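Local coordinates for protein actinorhodin polyketide putative beta-ketoacyl synthase 2 (PDB 1TQY) that acts as the chain length factor in the biosynthesis of the antibiotic actinorhodin, a thiolase-like relative of the beta-ketoacyl-ACP synthases that pairs with a second protein chain, at residues Ala32-Arg37 with Ile362-Gly367; Thr76-Arg81 with Gly116-His121; Leu101-Met106 with Gly157-Ser162. One frame throughout, in Å; residues are numbered along the deposited sequence.

Interaction 1: residues Ala32-Arg37 with Ile362-Gly367; sequences AVLDGR and IAPTAG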
loop_
_atom_site.group_PDB
_atom_site.type_symbol
_atom_site.label_atom_id
_atom_site.label_comp_id
_atom_site.label_asym_id
_atom_site.label_seq_id
_atom_site.Cartn_x
_atom_site.Cartn_y
_atom_site.Cartn_z
ATOM N N ALA B 32 28.948 7.462 -10.304
ATOM C CA ALA B 32 29.289 7.776 -8.916
ATOM C C ALA B 32 29.489 6.509 -8.079
ATOM O O ALA B 32 30.378 6.444 -7.229
ATOM C CB ALA B 32 28.200 8.644 -8.298
ATOM N N VAL B 33 28.659 5.504 -8.337
ATOM C CA VAL B 33 28.732 4.237 -7.622
ATOM C C VAL B 33 30.047 3.504 -7.839
ATOM O O VAL B 33 30.673 3.046 -6.887
ATOM C CB VAL B 33 27.599 3.311 -8.048
ATOM C CG1 VAL B 33 27.794 1.937 -7.429
ATOM C CG2 VAL B 33 26.279 3.905 -7.629
ATOM N N LEU B 34 30.458 3.384 -9.094
ATOM C CA LEU B 34 31.695 2.690 -9.407
ATOM C C LEU B 34 32.903 3.458 -8.902
ATOM O O LEU B 34 33.949 2.874 -8.627
ATOM C CB LEU B 34 31.814 2.462 -10.915
ATOM C CG LEU B 34 30.845 1.453 -11.545
ATOM C CD1 LEU B 34 31.154 1.302 -13.023
ATOM C CD2 LEU B 34 30.967 0.101 -10.847
ATOM N N ASP B 35 32.749 4.770 -8.770
ATOM C CA ASP B 35 33.828 5.616 -8.297
ATOM C C ASP B 35 33.777 5.856 -6.794
ATOM O O ASP B 35 34.626 6.554 -6.233
ATOM C CB ASP B 35 33.793 6.959 -9.021
ATOM C CG ASP B 35 34.968 7.831 -8.658
ATOM O OD1 ASP B 35 36.100 7.295 -8.624
ATOM O OD2 ASP B 35 34.772 9.043 -8.411
ATOM N N GLY B 36 32.778 5.284 -6.136
ATOM C CA GLY B 36 32.653 5.469 -4.706
ATOM C C GLY B 36 32.176 6.840 -4.265
ATOM O O GLY B 36 32.221 7.133 -3.073
ATOM N N ARG B 37 31.733 7.687 -5.197
ATOM C CA ARG B 37 31.241 9.028 -4.838
ATOM C C ARG B 37 29.849 8.951 -4.223
ATOM O O ARG B 37 28.915 8.443 -4.846
ATOM C CB ARG B 37 31.130 9.945 -6.059
ATOM C CG ARG B 37 32.420 10.435 -6.676
ATOM C CD ARG B 37 32.107 11.592 -7.632
ATOM N NE ARG B 37 31.183 11.194 -8.692
ATOM C CZ ARG B 37 31.535 10.464 -9.744
ATOM N NH1 ARG B 37 32.790 10.062 -9.874
ATOM N NH2 ARG B 37 30.637 10.125 -10.664
ATOM N N ILE B 362 31.084 -5.884 -10.077
ATOM C CA ILE B 362 30.277 -5.706 -8.871
ATOM C C ILE B 362 30.473 -4.312 -8.282
ATOM O O ILE B 362 31.581 -3.948 -7.885
ATOM C CB ILE B 362 30.636 -6.752 -7.779
ATOM C CG1 ILE B 362 30.386 -8.170 -8.319
ATOM C CG2 ILE B 362 29.795 -6.502 -6.520
ATOM C CD1 ILE B 362 30.802 -9.294 -7.375
ATOM N N ALA B 363 29.390 -3.538 -8.230
ATOM C CA ALA B 363 29.418 -2.184 -7.670
ATOM C C ALA B 363 29.989 -2.316 -6.259
ATOM O O ALA B 363 29.545 -3.154 -5.488
ATOM C CB ALA B 363 28.006 -1.625 -7.620
ATOM N N PRO B 364 30.977 -1.487 -5.902
ATOM C CA PRO B 364 31.599 -1.548 -4.576
ATOM C C PRO B 364 30.842 -0.867 -3.439
ATOM O O PRO B 364 29.839 -0.186 -3.658
ATOM C CB PRO B 364 32.949 -0.891 -4.816
ATOM C CG PRO B 364 32.585 0.223 -5.759
ATOM C CD PRO B 364 31.648 -0.484 -6.748
ATOM N N THR B 365 31.329 -1.071 -2.216
ATOM C CA THR B 365 30.729 -0.462 -1.033
ATOM C C THR B 365 31.671 0.649 -0.593
ATOM O O THR B 365 32.878 0.432 -0.479
ATOM C CB THR B 365 30.587 -1.469 0.124
ATOM O OG1 THR B 365 29.882 -2.627 -0.336
ATOM C CG2 THR B 365 29.823 -0.836 1.283
ATOM N N ALA B 366 31.113 1.831 -0.352
ATOM C CA ALA B 366 31.883 2.999 0.068
ATOM C C ALA B 366 31.885 3.180 1.587
ATOM O O ALA B 366 30.976 2.713 2.273
ATOM C CB ALA B 366 31.304 4.258 -0.586
ATOM N N GLY B 367 32.919 3.851 2.102
ATOM C CA GLY B 367 33.018 4.142 3.526
ATOM C C GLY B 367 33.561 3.085 4.472
ATOM O O GLY B 367 34.502 3.346 5.227
#

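Interaction 2: residues Thr76-Arg81 with Gly116-His121; sequences TDPSTR and GFDFTH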
loop_
_atom_site.group_PDB
_atom_site.type_symbol
_atom_site.label_atom_id
_atom_site.label_comp_id
_atom_site.label_asym_id
_atom_site.label_seq_id
_atom_site.Cartn_x
_atom_site.Cartn_y
_atom_site.Cartn_z
ATOM N N THR B 76 1.858 18.382 -6.691
ATOM C CA THR B 76 2.786 17.304 -6.411
ATOM C C THR B 76 3.829 17.600 -5.343
ATOM O O THR B 76 4.375 18.705 -5.249
ATOM C CB THR B 76 3.499 16.868 -7.694
ATOM O OG1 THR B 76 4.076 18.016 -8.326
ATOM C CG2 THR B 76 2.512 16.206 -8.641
ATOM N N ASP B 77 4.081 16.575 -4.536
ATOM C CA ASP B 77 5.054 16.615 -3.453
ATOM C C ASP B 77 6.416 16.356 -4.086
ATOM O O ASP B 77 6.494 15.847 -5.208
ATOM C CB ASP B 77 4.737 15.484 -2.460
ATOM C CG ASP B 77 5.723 15.421 -1.296
ATOM O OD1 ASP B 77 5.570 16.234 -0.361
ATOM O OD2 ASP B 77 6.649 14.574 -1.335
ATOM N N PRO B 78 7.507 16.699 -3.386
ATOM C CA PRO B 78 8.818 16.442 -3.988
ATOM C C PRO B 78 8.981 14.979 -4.393
ATOM O O PRO B 78 9.507 14.678 -5.473
ATOM C CB PRO B 78 9.789 16.832 -2.885
ATOM C CG PRO B 78 9.104 17.985 -2.257
ATOM C CD PRO B 78 7.640 17.546 -2.190
ATOM N N SER B 79 8.537 14.073 -3.532
ATOM C CA SER B 79 8.648 12.640 -3.832
ATOM C C SER B 79 7.940 12.270 -5.142
ATOM O O SER B 79 8.479 11.520 -5.953
ATOM C CB SER B 79 8.056 11.797 -2.695
ATOM O OG SER B 79 6.669 12.036 -2.566
ATOM N N THR B 80 6.736 12.791 -5.349
ATOM C CA THR B 80 5.995 12.459 -6.563
ATOM C C THR B 80 6.639 12.996 -7.846
ATOM O O THR B 80 6.622 12.343 -8.899
ATOM C CB THR B 80 4.547 12.947 -6.453
ATOM O OG1 THR B 80 3.931 12.323 -5.319
ATOM C CG2 THR B 80 3.762 12.590 -7.715
ATOM N N ARG B 81 7.230 14.182 -7.754
ATOM C CA ARG B 81 7.880 14.781 -8.916
ATOM C C ARG B 81 9.075 13.944 -9.338
ATOM O O ARG B 81 9.350 13.769 -10.531
ATOM C CB ARG B 81 8.320 16.206 -8.596
ATOM C CG ARG B 81 7.157 17.097 -8.236
ATOM C CD ARG B 81 7.671 18.421 -7.765
ATOM N NE ARG B 81 6.617 19.377 -7.443
ATOM C CZ ARG B 81 6.868 20.610 -7.020
ATOM N NH1 ARG B 81 8.131 21.009 -6.874
ATOM N NH2 ARG B 81 5.873 21.438 -6.746
ATOM N N GLY B 116 3.430 11.902 0.490
ATOM C CA GLY B 116 3.824 13.282 0.275
ATOM C C GLY B 116 3.880 14.028 1.586
ATOM O O GLY B 116 3.071 14.913 1.825
ATOM N N PHE B 117 4.851 13.690 2.434
ATOM C CA PHE B 117 4.952 14.314 3.742
ATOM C C PHE B 117 5.276 15.818 3.765
ATOM O O PHE B 117 4.688 16.538 4.563
ATOM C CB PHE B 117 5.940 13.546 4.622
ATOM C CG PHE B 117 5.583 13.581 6.084
ATOM C CD1 PHE B 117 4.467 12.900 6.552
ATOM C CD2 PHE B 117 6.314 14.356 6.975
ATOM C CE1 PHE B 117 4.077 12.990 7.883
ATOM C CE2 PHE B 117 5.928 14.453 8.312
ATOM C CZ PHE B 117 4.805 13.769 8.763
ATOM N N ASP B 118 6.195 16.293 2.922
ATOM C CA ASP B 118 6.505 17.716 2.900
ATOM C C ASP B 118 5.200 18.457 2.617
ATOM O O ASP B 118 4.855 19.429 3.287
ATOM C CB ASP B 118 7.519 18.056 1.804
ATOM C CG ASP B 118 7.771 19.563 1.695
ATOM O OD1 ASP B 118 8.563 20.109 2.487
ATOM O OD2 ASP B 118 7.167 20.195 0.819
ATOM N N PHE B 119 4.466 17.977 1.622
ATOM C CA PHE B 119 3.207 18.593 1.253
ATOM C C PHE B 119 2.206 18.572 2.401
ATOM O O PHE B 119 1.619 19.598 2.736
ATOM C CB PHE B 119 2.600 17.896 0.024
ATOM C CG PHE B 119 1.497 18.684 -0.639
ATOM C CD1 PHE B 119 0.241 18.794 -0.047
ATOM C CD2 PHE B 119 1.733 19.353 -1.837
ATOM C CE1 PHE B 119 -0.764 19.561 -0.631
ATOM C CE2 PHE B 119 0.734 20.125 -2.429
ATOM C CZ PHE B 119 -0.518 20.228 -1.822
ATOM N N THR B 120 2.011 17.418 3.028
ATOM C CA THR B 120 1.029 17.362 4.105
ATOM C C THR B 120 1.418 18.188 5.336
ATOM O O THR B 120 0.545 18.718 6.024
ATOM C CB THR B 120 0.712 15.885 4.514
ATOM O OG1 THR B 120 -0.523 15.854 5.227
ATOM C CG2 THR B 120 1.796 15.307 5.423
ATOM N N HIS B 121 2.717 18.298 5.618
ATOM C CA HIS B 121 3.167 19.085 6.769
ATOM C C HIS B 121 2.728 20.540 6.575
ATOM O O HIS B 121 2.166 21.165 7.481
ATOM C CB HIS B 121 4.688 19.011 6.907
ATOM C CG HIS B 121 5.235 19.747 8.097
ATOM N ND1 HIS B 121 6.589 19.899 8.311
ATOM C CD2 HIS B 121 4.620 20.396 9.116
ATOM C CE1 HIS B 121 6.783 20.611 9.408
ATOM N NE2 HIS B 121 5.606 20.925 9.915
HETATM O O HOH W 1 7.798 14.828 1.256
#

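Interaction 3: residues Leu101-Met106 with Gly157-Ser162; sequences LTDYDM and GMRGPS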
loop_
_atom_site.group_PDB
_atom_site.type_symbol
_atom_site.label_atom_id
_atom_site.label_comp_id
_atom_site.label_asym_id
_atom_site.label_seq_id
_atom_site.Cartn_x
_atom_site.Cartn_y
_atom_site.Cartn_z
ATOM N N LEU B 101 0.534 1.649 -27.079
ATOM C CA LEU B 101 0.190 0.369 -26.468
ATOM C C LEU B 101 -1.236 0.382 -25.923
ATOM O O LEU B 101 -1.775 1.435 -25.588
ATOM C CB LEU B 101 1.172 0.043 -25.339
ATOM C CG LEU B 101 2.637 -0.131 -25.749
ATOM C CD1 LEU B 101 3.514 -0.187 -24.517
ATOM C CD2 LEU B 101 2.789 -1.400 -26.581
ATOM N N THR B 102 -1.843 -0.796 -25.846
ATOM C CA THR B 102 -3.200 -0.924 -25.336
ATOM C C THR B 102 -3.242 -0.458 -23.884
ATOM O O THR B 102 -2.520 -0.991 -23.037
ATOM C CB THR B 102 -3.678 -2.387 -25.387
ATOM O OG1 THR B 102 -3.636 -2.860 -26.738
ATOM C CG2 THR B 102 -5.097 -2.500 -24.845
ATOM N N ASP B 103 -4.100 0.516 -23.604
ATOM C CA ASP B 103 -4.229 1.063 -22.262
ATOM C C ASP B 103 -4.344 0.011 -21.146
ATOM O O ASP B 103 -3.634 0.093 -20.138
ATOM C CB ASP B 103 -5.406 2.054 -22.201
ATOM C CG ASP B 103 -6.762 1.403 -22.462
ATOM O OD1 ASP B 103 -6.844 0.438 -23.250
ATOM O OD2 ASP B 103 -7.760 1.884 -21.883
ATOM N N TYR B 104 -5.206 -0.982 -21.323
ATOM C CA TYR B 104 -5.362 -2.010 -20.307
ATOM C C TYR B 104 -4.141 -2.932 -20.164
ATOM O O TYR B 104 -4.021 -3.631 -19.168
ATOM C CB TYR B 104 -6.600 -2.866 -20.582
ATOM C CG TYR B 104 -7.917 -2.126 -20.472
ATOM C CD1 TYR B 104 -8.281 -1.463 -19.298
ATOM C CD2 TYR B 104 -8.807 -2.100 -21.539
ATOM C CE1 TYR B 104 -9.500 -0.793 -19.197
ATOM C CE2 TYR B 104 -10.027 -1.436 -21.449
ATOM C CZ TYR B 104 -10.371 -0.786 -20.283
ATOM O OH TYR B 104 -11.578 -0.137 -20.196
ATOM N N ASP B 105 -3.243 -2.941 -21.145
ATOM C CA ASP B 105 -2.063 -3.787 -21.060
ATOM C C ASP B 105 -0.896 -3.135 -20.306
ATOM O O ASP B 105 0.220 -3.655 -20.310
ATOM C CB ASP B 105 -1.582 -4.211 -22.456
ATOM C CG ASP B 105 -2.478 -5.266 -23.098
ATOM O OD1 ASP B 105 -3.143 -6.033 -22.361
ATOM O OD2 ASP B 105 -2.498 -5.338 -24.344
ATOM N N MET B 106 -1.153 -2.001 -19.664
ATOM C CA MET B 106 -0.120 -1.305 -18.911
ATOM C C MET B 106 -0.544 -1.074 -17.469
ATOM O O MET B 106 -1.545 -0.404 -17.198
ATOM C CB MET B 106 0.214 0.024 -19.578
ATOM C CG MET B 106 0.777 -0.146 -20.975
ATOM S SD MET B 106 1.160 1.444 -21.724
ATOM C CE MET B 106 -0.496 2.012 -22.207
ATOM N N GLY B 157 -1.451 7.206 -19.327
ATOM C CA GLY B 157 -2.646 6.542 -19.811
ATOM C C GLY B 157 -2.607 5.042 -19.616
ATOM O O GLY B 157 -3.024 4.271 -20.487
ATOM N N MET B 158 -2.103 4.620 -18.460
ATOM C CA MET B 158 -2.020 3.197 -18.142
ATOM C C MET B 158 -3.261 2.824 -17.343
ATOM O O MET B 158 -3.505 3.403 -16.294
ATOM C CB MET B 158 -0.737 2.919 -17.357
ATOM C CG MET B 158 0.493 3.238 -18.173
ATOM S SD MET B 158 2.051 2.798 -17.400
ATOM C CE MET B 158 3.204 3.427 -18.665
ATOM N N ARG B 159 -4.043 1.869 -17.844
ATOM C CA ARG B 159 -5.288 1.489 -17.183
ATOM C C ARG B 159 -5.388 0.068 -16.652
ATOM O O ARG B 159 -6.419 -0.315 -16.100
ATOM C CB ARG B 159 -6.461 1.753 -18.129
ATOM C CG ARG B 159 -6.514 3.194 -18.606
ATOM C CD ARG B 159 -7.890 3.589 -19.097
ATOM N NE ARG B 159 -7.945 5.036 -19.280
ATOM C CZ ARG B 159 -7.385 5.679 -20.298
ATOM N NH1 ARG B 159 -6.740 5.001 -21.238
ATOM N NH2 ARG B 159 -7.439 6.999 -20.348
ATOM N N GLY B 160 -4.323 -0.710 -16.820
ATOM C CA GLY B 160 -4.320 -2.079 -16.337
ATOM C C GLY B 160 -4.300 -2.163 -14.820
ATOM O O GLY B 160 -4.352 -1.133 -14.136
ATOM N N PRO B 161 -4.213 -3.385 -14.262
ATOM C CA PRO B 161 -4.185 -3.630 -12.813
ATOM C C PRO B 161 -3.003 -2.886 -12.198
ATOM O O PRO B 161 -1.867 -3.062 -12.631
ATOM C CB PRO B 161 -3.990 -5.142 -12.707
ATOM C CG PRO B 161 -4.379 -5.665 -14.040
ATOM C CD PRO B 161 -3.938 -4.623 -15.008
ATOM N N SER B 162 -3.277 -2.070 -11.190
ATOM C CA SER B 162 -2.245 -1.285 -10.535
ATOM C C SER B 162 -2.416 -1.312 -9.019
ATOM O O SER B 162 -3.494 -1.634 -8.514
ATOM C CB SER B 162 -2.313 0.164 -11.011
ATOM O OG SER B 162 -1.983 0.274 -12.390
#

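Interaction 1: residues Ala32-Arg37 with Ile362-Gly367
Val33 and Leu34, in the last turn of helix 26-34, lean against Ala363 and Pro364 of the loop that follows helix 345-359. On Val33 the CG1 branch does the touching. With this methyl anti to the backbone N (chi1 173°), it meets the methyl of Ala363 methyl to methyl, CG1 to CB 3.6 Å. Leu34 starts out facing away from the loop, but its chain turns back and CD2 reaches CD of Pro364 at 4.2 Å, the leucine and the proline ring crossing at about a right angle. CG of Pro364 also packs against the helix-end backbone, 3.6 Å from O of Val33. Pro384, from another loop, touches both Leu34 and Pro364 and extends this apolar patch. Farther on, the chain of the loop runs past Gly36, where CB of Ala366 points at the helix end and comes 3.9 Å from O of Gly36. No hydrogen bond joins the two segments. Each is tied down separately: Thr332 and Thr336 bond to backbone atoms of Ala363 and Ala366, while the salt bridge between Asp35 OD2 and Arg37 NH1 (2.7 Å) stays within 32-37 and takes no part in the contact. The turn itself is closed by Arg37 N bonding to Ala32 O at 2.7 Å and Gly36 N to Val33 O at 3.2 Å, with Gly36 at positive phi. That is the Schellman motif, here ending a helix whose last turn packs on a proline-containing loop of the ketosynthase fold.

Interaction 2: residues Thr76-Arg81 with Gly116-His121
Asp77 packs against Gly116, its side chain directed toward 116-121 and linking the starts of two helices. CB is the first atom to touch, 3.6 Å from CA of Gly116, with CB of Phe119 also close by. CG anti to the backbone N (chi1 179°) carries the carboxylate on over the glycine, so that CG lies 3.3 Å from the same CA. Of the two oxygens, OD1 crosses to the other helix: Phe119 N bonds to it at 2.9 Å, with a fairly straight N-H (156°) approaching nearly along the C-O axis. OD2 turns back to its own helix. Ser79 N at 2.9 Å and Ser79 OG at 2.8 Å hold it from opposite faces of the carboxylate plane. Asp77 is thus the N-cap of helix 78-93, while Gly116 holds the N-cap position of helix 117-129; one carboxylate takes first-turn N-H groups of both, and the two helix starts probably stabilise its negative charge. A water accepts from Asp118 N at 2.7 Å and lies within hydrogen-bonding distance of Asp77 OD2, to which it probably donates. Beside the carboxylate, CD of Pro78 packs on CB of Asp118 at 4.0 Å, the two side chains crossing roughly at a right angle. Asp118 OD2 comes 4.4 Å from Asp77 OD1, a proximity of like charges probably eased by the salt bridge from Asp118 to Arg122. The Phe119 ring runs on to Glu139 and Ala142 of helix 139-142.

Interaction 3: residues Leu101-Met106 with Gly157-Ser162
Two loops that lead into the neighbouring parallel strands 106-111 and 163-166 meet where Met106 and Gly160 pair through the backbone, Gly160 N donating to Met106 O at 2.8 Å. A second backbone bond runs from Arg159 N to Asp103 O at 2.9 Å. That carbonyl is gripped twice, since Met106 N closes the short 3-10 turn 103-105 onto it from the opposite face of its plane. Packing is tight here: CA of Gly160 lies only 3.2 Å from O of Tyr104. The extended Arg159 side chain crosses that of Asp103 at a slant, and its NH1 makes a salt bridge to OD2 at 3.3 Å, with a weak hydrogen bond (144°). The two groups are far from coplanar, carboxylate and guanidinium planes standing 61° apart. Both look chiefly to the other protein chain of the assembly, where a basic side chain pairs with Asp103 OD2 and the backbone accepts from Arg159 NE. The same OD2 lies 3.9 Å above the centre of the Tyr104 ring, whose CD1 meets CB of Arg159 at 3.9 Å and whose edge faces O of Arg159. On the buried side the methionines cross at about a right angle, CB of Met106 against CG of Met158 at 3.5 Å. Met106 bends at chi3 (-77°), which swings its methyl toward the carbonyl of Gly157, while Pro98 touches both methionines. With charged groups engaged by the partner chain and the two methionines packed inside the subunit, the arrangement belongs to the loops leading into two adjacent parallel strands of the thiolase-like fold, here at the subunit interface.

Interaction 2 is the most buried of the three, while interactions 1 and 3 are only partly so, and these two lie on opposite sides of the chain's centre, their own centres about 37 Å apart. Interactions 2 and 3 alternate along the chain and share neighbours: helix 147-156 touches Thr80 and then runs into Gly157, and helix 78-93 leads on to the loop holding Asp103. Both also reach the other protein chain, which does not touch the segments of interaction 1. Chemistry follows place: interaction 1 is van der Waals packing without a hydrogen bond between its segments, interaction 2 turns on one carboxylate and helix N-H groups, and interaction 3 combines backbone bonds, methionine packing and charged groups shared with the partner.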